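Long-range contact in protein DltD (Streptococcus thermophilus LMG 18311, PDB 7DXM), which probably acts in the final O-acyl transfer of the dlt operon pathway, helping to D-alanylate lipoteichoic acid at the cell membrane: residues 263-268 with 307-312. Residues are numbered along the deposited sequence; the frame is centred on the assembly and turned at random.
Sequences LSYEVS and QDMYDA
The loop that leads into helix 270-283 meets the first turns of helix 307-322 through a Met-aromatic contact between Met309 and Tyr265. Met309 reaches from the helix toward the loop because its chi1 of 173° sends CG away from the backbone N; bends at the next two torsions then bring the sulfur beside the peptide. Tyr265 N makes a weak hydrogen bond to Met309 SD (3.3 Å, 150° at the hydrogen). The same sulfur lies 4.8 Å from the centroid of the Tyr265 ring, obliquely placed, while Met309 CE lies 3.5 Å from Leu263 O. A flexible, polarisable methionine suits this spot, since one side chain serves both backbone and ring. Farther along that ring, Tyr265 CE2 approaches Tyr310 CD1 edge to edge (4.2 Å), and the hydroxyl of Tyr310 is hydrogen-bonded to Pro293 O. Small Ser264 lets Met309 CG come close, and its OG accepts from Glu266 N (3.0 Å), an ST turn that holds the bend of the loop. Glu266 extends past Met309 in the opposite direction, bringing OE1 to 3.6 Å from Ala312 CB, the short side chain presenting just a methyl to the carboxylate end. Lys316, one turn farther along the helix, donates to Glu266 O. The loop thus packs on the start of the helix in the beta-alpha-beta crossover between parallel strands 287-292 and 329-331, consistent with the family's SGNH-hydrolase-like fold.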
loop_
_atom_site.group_PDB
_atom_site.type_symbol
_atom_site.label_atom_id
_atom_site.label_comp_id
_atom_site.label_asym_id
_atom_site.label_seq_id
_atom_site.Cartn_x
_atom_site.Cartn_y
_atom_site.Cartn_z
ATOM N N LEU A 263 20.488 9.398 5.951
ATOM C CA LEU A 263 19.473 8.803 5.081
ATOM C C LEU A 263 18.372 9.805 4.744
ATOM O O LEU A 263 17.870 10.512 5.623
ATOM C CB LEU A 263 18.871 7.569 5.757
ATOM C CG LEU A 263 17.651 6.908 5.095
ATOM C CD1 LEU A 263 17.871 6.730 3.594
ATOM C CD2 LEU A 263 17.246 5.585 5.795
ATOM N N SER A 264 17.985 9.849 3.472
ATOM C CA SER A 264 16.916 10.722 3.006
ATOM C C SER A 264 15.881 9.931 2.199
ATOM O O SER A 264 16.187 8.882 1.620
ATOM C CB SER A 264 17.491 11.857 2.166
ATOM O OG SER A 264 16.493 12.488 1.395
ATOM N N TYR A 265 14.642 10.439 2.174
ATOM C CA TYR A 265 13.569 9.920 1.329
ATOM C C TYR A 265 13.115 10.934 0.273
ATOM O O TYR A 265 12.021 10.790 -0.297
ATOM C CB TYR A 265 12.384 9.504 2.188
ATOM C CG TYR A 265 12.727 8.502 3.239
ATOM C CD1 TYR A 265 13.282 7.288 2.891
ATOM C CD2 TYR A 265 12.464 8.745 4.583
ATOM C CE1 TYR A 265 13.588 6.336 3.854
ATOM C CE2 TYR A 265 12.767 7.796 5.556
ATOM C CZ TYR A 265 13.331 6.588 5.177
ATOM O OH TYR A 265 13.640 5.601 6.087
ATOM N N GLU A 266 13.935 11.963 0.009
ATOM C CA GLU A 266 13.531 13.089 -0.821
ATOM C C GLU A 266 13.795 12.869 -2.296
ATOM O O GLU A 266 13.164 13.523 -3.133
ATOM C CB GLU A 266 14.263 14.347 -0.397
ATOM C CG GLU A 266 13.730 14.993 0.860
ATOM C CD GLU A 266 14.317 16.391 1.078
ATOM O OE1 GLU A 266 14.739 16.666 2.223
ATOM O OE2 GLU A 266 14.363 17.198 0.112
ATOM N N VAL A 267 14.724 11.983 -2.639
ATOM C CA VAL A 267 14.956 11.597 -4.024
ATOM C C VAL A 267 14.619 10.119 -4.157
ATOM O O VAL A 267 15.153 9.284 -3.405
ATOM C CB VAL A 267 16.397 11.877 -4.461
ATOM C CG1 VAL A 267 16.477 11.898 -5.966
ATOM C CG2 VAL A 267 16.860 13.179 -3.876
ATOM N N SER A 268 13.726 9.802 -5.095
ATOM C CA SER A 268 13.333 8.423 -5.322
ATOM C C SER A 268 12.613 8.308 -6.653
ATOM O O SER A 268 11.898 9.223 -7.066
ATOM C CB SER A 268 12.425 7.925 -4.214
ATOM O OG SER A 268 12.219 6.541 -4.385
ATOM N N GLN A 307 14.018 14.370 11.316
ATOM C CA GLN A 307 12.582 14.591 11.180
ATOM C C GLN A 307 12.254 15.691 10.182
ATOM O O GLN A 307 11.173 15.673 9.586
ATOM C CB GLN A 307 11.948 14.899 12.537
ATOM C CG GLN A 307 10.446 15.282 12.497
ATOM C CD GLN A 307 9.484 14.150 12.091
ATOM O OE1 GLN A 307 9.554 13.030 12.602
ATOM N NE2 GLN A 307 8.554 14.466 11.186
ATOM N N ASP A 308 13.165 16.619 9.934
ATOM C CA ASP A 308 12.852 17.661 8.964
ATOM C C ASP A 308 12.945 17.144 7.537
ATOM O O ASP A 308 12.230 17.618 6.639
ATOM C CB ASP A 308 13.772 18.850 9.174
ATOM C CG ASP A 308 13.100 19.922 9.959
ATOM O OD1 ASP A 308 12.029 20.401 9.476
ATOM O OD2 ASP A 308 13.618 20.234 11.059
ATOM N N MET A 309 13.839 16.185 7.310
ATOM C CA MET A 309 13.866 15.498 6.026
ATOM C C MET A 309 12.552 14.764 5.795
ATOM O O MET A 309 11.969 14.833 4.705
ATOM C CB MET A 309 15.042 14.526 5.989
ATOM C CG MET A 309 15.063 13.642 4.746
ATOM S SD MET A 309 14.126 12.108 4.938
ATOM C CE MET A 309 14.648 11.591 6.569
ATOM N N TYR A 310 12.110 14.013 6.811
ATOM C CA TYR A 310 10.795 13.390 6.801
ATOM C C TYR A 310 9.729 14.403 6.421
ATOM O O TYR A 310 8.867 14.137 5.573
ATOM C CB TYR A 310 10.519 12.803 8.183
ATOM C CG TYR A 310 9.683 11.552 8.202
ATOM C CD1 TYR A 310 10.220 10.326 7.828
ATOM C CD2 TYR A 310 8.354 11.589 8.617
ATOM C CE1 TYR A 310 9.453 9.165 7.860
ATOM C CE2 TYR A 310 7.576 10.436 8.652
ATOM C CZ TYR A 310 8.131 9.227 8.271
ATOM O OH TYR A 310 7.367 8.078 8.315
ATOM N N ASP A 311 9.796 15.590 7.033
ATOM C CA ASP A 311 8.771 16.603 6.819
ATOM C C ASP A 311 8.804 17.128 5.385
ATOM O O ASP A 311 7.751 17.336 4.766
ATOM C CB ASP A 311 8.945 17.731 7.841
ATOM C CG ASP A 311 8.590 17.297 9.284
ATOM O OD1 ASP A 311 7.875 16.275 9.465
ATOM O OD2 ASP A 311 9.014 17.996 10.242
ATOM N N ALA A 312 10.001 17.305 4.826
ATOM C CA ALA A 312 10.108 17.729 3.429
ATOM C C ALA A 312 9.618 16.642 2.473
ATOM O O ALA A 312 8.993 16.942 1.441
ATOM C CB ALA A 312 11.552 18.114 3.109
#